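Cytochrome c XoxG (PDB 6ONQ) binds heme c covalently and probably carries electrons in lanthanide-dependent methanol oxidation. Local coordinates at residues A[116-129]-A[153-167]. Sequence-based numbering, arbitrary orientation.
Sequences LKRLSYEEFYGILA and MCYANDLYVYLRARA. With HEC (heme c), chain B.
Tyr160 meets Tyr121 and Phe124 in an aromatic cluster that illustrates how a class I cytochrome c fold joins its heme-covering helix to the last helix of the cytochrome core, 156-167. The Tyr121 edge stands over the middle of the Tyr160 face in a T-shaped pair, centroids 5.0 Å apart and planes at 70°, and Tyr121 CB adds a CH-pi contact to the same ring. Phe124, its CG anti to the backbone N (chi1 170°), drops as a knob into the hole formed by Ala156, Leu159, Tyr160 and Leu163, with Leu159 CB at its ring edge.

Aliphatic packing extends the interface both ways. Leu116 is a second knob, among Tyr160, Leu163, Arg164 and Ala167; its CD2 branch lies 3.5 Å from Tyr160 CE1, while CD1 is turned to Leu163 CB. At the other end Met153, bent at chi2 and chi3, brings CE to within 3.5 Å of Tyr125 CZ and also against Ala129 CB, and Leu128 CG lies alongside SD, the two side chains running in opposite directions.

Two hydrogen bonds border this packing. Tyr121 OH donates to Asn157 OD1 at 2.6 Å, in the carbonyl plane, fixing the phenol's outer end. Lys117 NZ reaches Ala167 O at 3.0 Å and also forms a salt bridge with Asp45.

The axes of helices 121-129 and 156-167 pass 10.7 Å apart at 126°. Arg118 NH2, from the turn before helix 121-129, hydrogen-bonds propionate oxygen O2A. Phe124 and Leu128 meet both heme and helix 156-167, which packs in turn against helix 82-94 and strand 69-74.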
# COMPACT_ATOMS: atom_id res chain seq x y z
N LEU A 116 4.23 -5.91 6.31
CA LEU A 116 4.08 -6.37 4.94
C LEU A 116 5.36 -6.89 4.36
O LEU A 116 5.47 -7.00 3.13
CB LEU A 116 3.49 -5.25 4.10
CG LEU A 116 1.99 -5.41 4.35
CD1 LEU A 116 1.21 -4.24 3.92
CD2 LEU A 116 1.49 -6.65 3.64
N LYS A 117 6.34 -7.20 5.20
CA LYS A 117 7.41 -8.09 4.80
C LYS A 117 7.01 -9.56 4.92
O LYS A 117 7.39 -10.36 4.06
CB LYS A 117 8.66 -7.80 5.62
CG LYS A 117 9.13 -6.36 5.55
CD LYS A 117 10.24 -6.08 6.56
CE LYS A 117 10.56 -4.60 6.66
NZ LYS A 117 11.48 -4.16 5.58
N ARG A 118 6.23 -9.92 5.94
CA ARG A 118 5.77 -11.30 6.14
C ARG A 118 4.42 -11.58 5.50
O ARG A 118 4.23 -12.62 4.87
CB ARG A 118 5.67 -11.63 7.62
CG ARG A 118 6.84 -11.20 8.42
CD ARG A 118 6.54 -11.36 9.88
NE ARG A 118 5.81 -10.22 10.38
CZ ARG A 118 4.54 -10.26 10.75
NH1 ARG A 118 3.88 -11.41 10.68
NH2 ARG A 118 3.95 -9.17 11.20
N LEU A 119 3.45 -10.68 5.71
CA LEU A 119 2.07 -10.95 5.34
C LEU A 119 1.87 -10.94 3.84
O LEU A 119 2.24 -9.97 3.16
CB LEU A 119 1.15 -9.92 5.98
CG LEU A 119 1.07 -9.88 7.50
CD1 LEU A 119 0.10 -8.80 7.87
CD2 LEU A 119 0.63 -11.22 8.06
N SER A 120 1.23 -11.99 3.32
CA SER A 120 0.86 -12.02 1.91
C SER A 120 -0.32 -11.08 1.67
O SER A 120 -0.91 -10.52 2.59
CB SER A 120 0.51 -13.44 1.47
OG SER A 120 -0.56 -14.00 2.21
N TYR A 121 -0.67 -10.92 0.39
CA TYR A 121 -1.80 -10.05 0.07
C TYR A 121 -3.09 -10.55 0.71
O TYR A 121 -3.87 -9.76 1.24
CB TYR A 121 -1.96 -9.94 -1.45
CG TYR A 121 -3.28 -9.34 -1.83
CD1 TYR A 121 -3.55 -8.01 -1.55
CD2 TYR A 121 -4.26 -10.10 -2.46
CE1 TYR A 121 -4.77 -7.44 -1.89
CE2 TYR A 121 -5.49 -9.53 -2.80
CZ TYR A 121 -5.74 -8.20 -2.51
OH TYR A 121 -6.94 -7.61 -2.83
N GLU A 122 -3.32 -11.86 0.68
CA GLU A 122 -4.60 -12.37 1.17
C GLU A 122 -4.62 -12.45 2.69
O GLU A 122 -5.70 -12.38 3.28
CB GLU A 122 -4.90 -13.74 0.55
CG GLU A 122 -4.86 -13.74 -0.98
CD GLU A 122 -6.18 -13.30 -1.63
OE1 GLU A 122 -6.38 -13.63 -2.83
OE2 GLU A 122 -7.02 -12.64 -0.96
N GLU A 123 -3.46 -12.64 3.32
CA GLU A 123 -3.39 -12.56 4.78
C GLU A 123 -3.75 -11.16 5.24
O GLU A 123 -4.48 -10.99 6.23
CB GLU A 123 -2.00 -12.94 5.27
CG GLU A 123 -1.82 -14.39 5.67
CD GLU A 123 -0.38 -14.77 6.00
OE1 GLU A 123 0.57 -14.18 5.41
OE2 GLU A 123 -0.19 -15.68 6.84
N PHE A 124 -3.24 -10.15 4.54
CA PHE A 124 -3.57 -8.77 4.86
C PHE A 124 -5.06 -8.51 4.67
O PHE A 124 -5.71 -7.92 5.53
CB PHE A 124 -2.73 -7.85 3.98
CG PHE A 124 -3.15 -6.41 4.04
CD1 PHE A 124 -2.61 -5.56 4.98
CD2 PHE A 124 -4.07 -5.92 3.13
CE1 PHE A 124 -2.99 -4.25 5.02
CE2 PHE A 124 -4.45 -4.61 3.17
CZ PHE A 124 -3.91 -3.77 4.11
N TYR A 125 -5.62 -8.96 3.54
CA TYR A 125 -7.03 -8.69 3.28
C TYR A 125 -7.92 -9.35 4.32
O TYR A 125 -8.92 -8.76 4.75
CB TYR A 125 -7.40 -9.17 1.87
CG TYR A 125 -8.70 -8.61 1.37
CD1 TYR A 125 -9.91 -9.17 1.75
CD2 TYR A 125 -8.74 -7.51 0.51
CE1 TYR A 125 -11.11 -8.66 1.31
CE2 TYR A 125 -9.94 -6.99 0.06
CZ TYR A 125 -11.12 -7.57 0.46
OH TYR A 125 -12.33 -7.06 0.02
N GLY A 126 -7.56 -10.55 4.77
CA GLY A 126 -8.38 -11.23 5.76
C GLY A 126 -8.32 -10.60 7.14
O GLY A 126 -9.33 -10.56 7.85
N ILE A 127 -7.14 -10.13 7.55
CA ILE A 127 -7.03 -9.40 8.81
C ILE A 127 -7.83 -8.11 8.74
O ILE A 127 -8.53 -7.74 9.69
CB ILE A 127 -5.55 -9.12 9.13
CG1 ILE A 127 -4.86 -10.38 9.64
CG2 ILE A 127 -5.41 -7.98 10.13
CD1 ILE A 127 -3.35 -10.29 9.56
N LEU A 128 -7.75 -7.41 7.62
CA LEU A 128 -8.48 -6.16 7.47
C LEU A 128 -9.99 -6.38 7.48
O LEU A 128 -10.73 -5.62 8.11
CB LEU A 128 -8.04 -5.47 6.19
CG LEU A 128 -8.61 -4.10 5.91
CD1 LEU A 128 -8.19 -3.18 7.01
CD2 LEU A 128 -8.11 -3.60 4.57
N ALA A 129 -10.47 -7.42 6.79
CA ALA A 129 -11.90 -7.66 6.71
C ALA A 129 -12.46 -8.20 8.02
O ALA A 129 -13.53 -7.78 8.47
CB ALA A 129 -12.21 -8.62 5.56
N MET A 153 -12.96 -0.92 2.96
CA MET A 153 -12.77 -2.12 2.16
C MET A 153 -12.62 -1.80 0.68
O MET A 153 -11.89 -2.50 -0.02
CB MET A 153 -13.94 -3.08 2.36
CG MET A 153 -13.99 -3.69 3.74
SD MET A 153 -12.41 -4.32 4.34
CE MET A 153 -12.17 -5.73 3.27
N CYS A 154 -13.27 -0.75 0.18
CA CYS A 154 -13.15 -0.44 -1.24
C CYS A 154 -11.79 0.13 -1.58
O CYS A 154 -11.50 0.30 -2.77
CB CYS A 154 -14.23 0.55 -1.67
SG CYS A 154 -15.91 -0.06 -1.42
N TYR A 155 -10.97 0.44 -0.59
CA TYR A 155 -9.62 0.92 -0.82
C TYR A 155 -8.59 -0.04 -0.23
O TYR A 155 -7.48 0.38 0.09
CB TYR A 155 -9.47 2.33 -0.26
CG TYR A 155 -10.53 3.24 -0.82
CD1 TYR A 155 -10.41 3.79 -2.09
CD2 TYR A 155 -11.68 3.53 -0.09
CE1 TYR A 155 -11.38 4.61 -2.61
CE2 TYR A 155 -12.66 4.35 -0.61
CZ TYR A 155 -12.51 4.89 -1.87
OH TYR A 155 -13.49 5.71 -2.38
N ALA A 156 -8.96 -1.32 -0.10
CA ALA A 156 -8.06 -2.32 0.47
C ALA A 156 -6.80 -2.48 -0.37
O ALA A 156 -5.70 -2.59 0.17
CB ALA A 156 -8.79 -3.65 0.58
N ASN A 157 -6.95 -2.51 -1.70
CA ASN A 157 -5.77 -2.59 -2.56
C ASN A 157 -4.91 -1.34 -2.43
O ASN A 157 -3.68 -1.43 -2.48
CB ASN A 157 -6.20 -2.78 -4.02
CG ASN A 157 -6.81 -4.15 -4.26
OD1 ASN A 157 -6.74 -5.04 -3.41
ND2 ASN A 157 -7.41 -4.32 -5.44
N ASP A 158 -5.53 -0.18 -2.28
CA ASP A 158 -4.76 1.04 -2.08
C ASP A 158 -3.92 0.95 -0.81
O ASP A 158 -2.72 1.26 -0.81
CB ASP A 158 -5.70 2.24 -2.02
CG ASP A 158 -6.66 2.28 -3.20
OD1 ASP A 158 -7.20 1.22 -3.60
OD2 ASP A 158 -6.89 3.40 -3.74
N LEU A 159 -4.52 0.49 0.29
CA LEU A 159 -3.76 0.37 1.53
C LEU A 159 -2.64 -0.65 1.40
O LEU A 159 -1.53 -0.41 1.89
CB LEU A 159 -4.71 -0.01 2.66
CG LEU A 159 -5.72 1.11 2.96
CD1 LEU A 159 -6.97 0.58 3.63
CD2 LEU A 159 -5.05 2.18 3.80
N TYR A 160 -2.90 -1.77 0.71
CA TYR A 160 -1.87 -2.80 0.51
C TYR A 160 -0.70 -2.25 -0.28
O TYR A 160 0.46 -2.41 0.11
CB TYR A 160 -2.47 -4.01 -0.19
CG TYR A 160 -1.47 -5.12 -0.41
CD1 TYR A 160 -0.98 -5.86 0.67
CD2 TYR A 160 -0.98 -5.41 -1.68
CE1 TYR A 160 -0.05 -6.86 0.48
CE2 TYR A 160 -0.05 -6.43 -1.88
CZ TYR A 160 0.41 -7.14 -0.79
OH TYR A 160 1.34 -8.15 -0.96
N VAL A 161 -0.98 -1.60 -1.41
CA VAL A 161 0.07 -1.08 -2.28
C VAL A 161 0.97 -0.10 -1.52
O VAL A 161 2.19 -0.24 -1.50
CB VAL A 161 -0.55 -0.43 -3.52
CG1 VAL A 161 0.48 0.34 -4.28
CG2 VAL A 161 -1.17 -1.50 -4.40
N TYR A 162 0.37 0.91 -0.90
CA TYR A 162 1.14 1.89 -0.14
C TYR A 162 1.98 1.22 0.96
O TYR A 162 3.18 1.49 1.10
CB TYR A 162 0.19 2.93 0.45
CG TYR A 162 0.84 3.75 1.53
CD1 TYR A 162 1.88 4.59 1.23
CD2 TYR A 162 0.43 3.65 2.85
CE1 TYR A 162 2.50 5.32 2.20
CE2 TYR A 162 1.05 4.39 3.83
CZ TYR A 162 2.09 5.22 3.49
OH TYR A 162 2.73 5.98 4.44
N LEU A 163 1.36 0.37 1.77
CA LEU A 163 2.12 -0.26 2.84
C LEU A 163 3.14 -1.26 2.31
O LEU A 163 4.14 -1.54 2.97
CB LEU A 163 1.17 -0.93 3.82
CG LEU A 163 0.32 -0.09 4.76
CD1 LEU A 163 -0.74 -0.97 5.41
CD2 LEU A 163 1.20 0.59 5.81
N ARG A 164 2.90 -1.81 1.11
CA ARG A 164 3.92 -2.61 0.45
C ARG A 164 5.11 -1.76 0.06
O ARG A 164 6.27 -2.19 0.21
CB ARG A 164 3.34 -3.29 -0.78
CG ARG A 164 3.71 -4.74 -0.89
CD ARG A 164 3.44 -5.28 -2.27
NE ARG A 164 4.32 -6.41 -2.54
CZ ARG A 164 4.14 -7.32 -3.49
NH1 ARG A 164 3.09 -7.24 -4.29
NH2 ARG A 164 5.02 -8.30 -3.62
N ALA A 165 4.86 -0.56 -0.46
CA ALA A 165 5.96 0.33 -0.82
C ALA A 165 6.75 0.76 0.41
O ALA A 165 7.97 0.97 0.32
CB ALA A 165 5.43 1.56 -1.56
N ARG A 166 6.09 0.89 1.56
CA ARG A 166 6.81 1.16 2.79
C ARG A 166 7.69 -0.03 3.18
O ARG A 166 8.86 0.13 3.51
CB ARG A 166 5.83 1.49 3.92
CG ARG A 166 5.02 2.77 3.67
CD ARG A 166 5.85 4.03 3.87
NE ARG A 166 6.33 4.13 5.24
CZ ARG A 166 7.61 4.16 5.58
NH1 ARG A 166 8.57 4.11 4.66
NH2 ARG A 166 7.94 4.24 6.86
N ALA A 167 7.12 -1.24 3.11
CA ALA A 167 7.85 -2.43 3.53
C ALA A 167 9.07 -2.68 2.66
O ALA A 167 10.09 -3.18 3.16
CB ALA A 167 6.92 -3.64 3.49
FE HEC B . -4.82 -2.59 12.59
CHA HEC B . -3.02 -5.34 13.63
CHB HEC B . -3.82 -3.16 9.44
CHC HEC B . -6.71 0.07 11.49
CHD HEC B . -5.36 -1.68 15.84
NA HEC B . -3.61 -3.96 11.73
C1A HEC B . -3.03 -5.08 12.28
C2A HEC B . -2.48 -5.89 11.21
C3A HEC B . -2.71 -5.27 10.06
C4A HEC B . -3.42 -4.07 10.37
CMA HEC B . -2.32 -5.70 8.64
CAA HEC B . -1.73 -7.22 11.38
CBA HEC B . -0.39 -6.88 12.02
CGA HEC B . 0.53 -8.06 12.02
O1A HEC B . 0.11 -9.18 12.43
O2A HEC B . 1.71 -7.87 11.63
NB HEC B . -5.21 -1.70 10.83
C1B HEC B . -4.66 -2.12 9.64
C2B HEC B . -5.12 -1.27 8.58
C3B HEC B . -5.93 -0.37 9.09
C4B HEC B . -6.00 -0.61 10.53
CMB HEC B . -4.76 -1.41 7.09
CAB HEC B . -6.60 0.69 8.17
CBB HEC B . -7.74 1.28 8.48
NC HEC B . -5.82 -1.06 13.52
C1C HEC B . -6.60 -0.12 12.86
C2C HEC B . -7.28 0.65 13.88
C3C HEC B . -6.92 0.20 15.08
C4C HEC B . -5.99 -0.90 14.88
CMC HEC B . -8.25 1.83 13.62
CAC HEC B . -7.47 0.80 16.41
CBC HEC B . -6.68 0.93 17.47
ND HEC B . -4.28 -3.35 14.38
C1D HEC B . -4.64 -2.84 15.61
C2D HEC B . -4.13 -3.75 16.63
C3D HEC B . -3.50 -4.75 16.01
C4D HEC B . -3.57 -4.52 14.59
CMD HEC B . -4.28 -3.61 18.15
CAD HEC B . -2.79 -5.94 16.71
CBD HEC B . -3.71 -7.15 16.84
CGD HEC B . -2.94 -8.27 17.50
O1D HEC B . -1.92 -7.99 18.16
O2D HEC B . -3.35 -9.45 17.37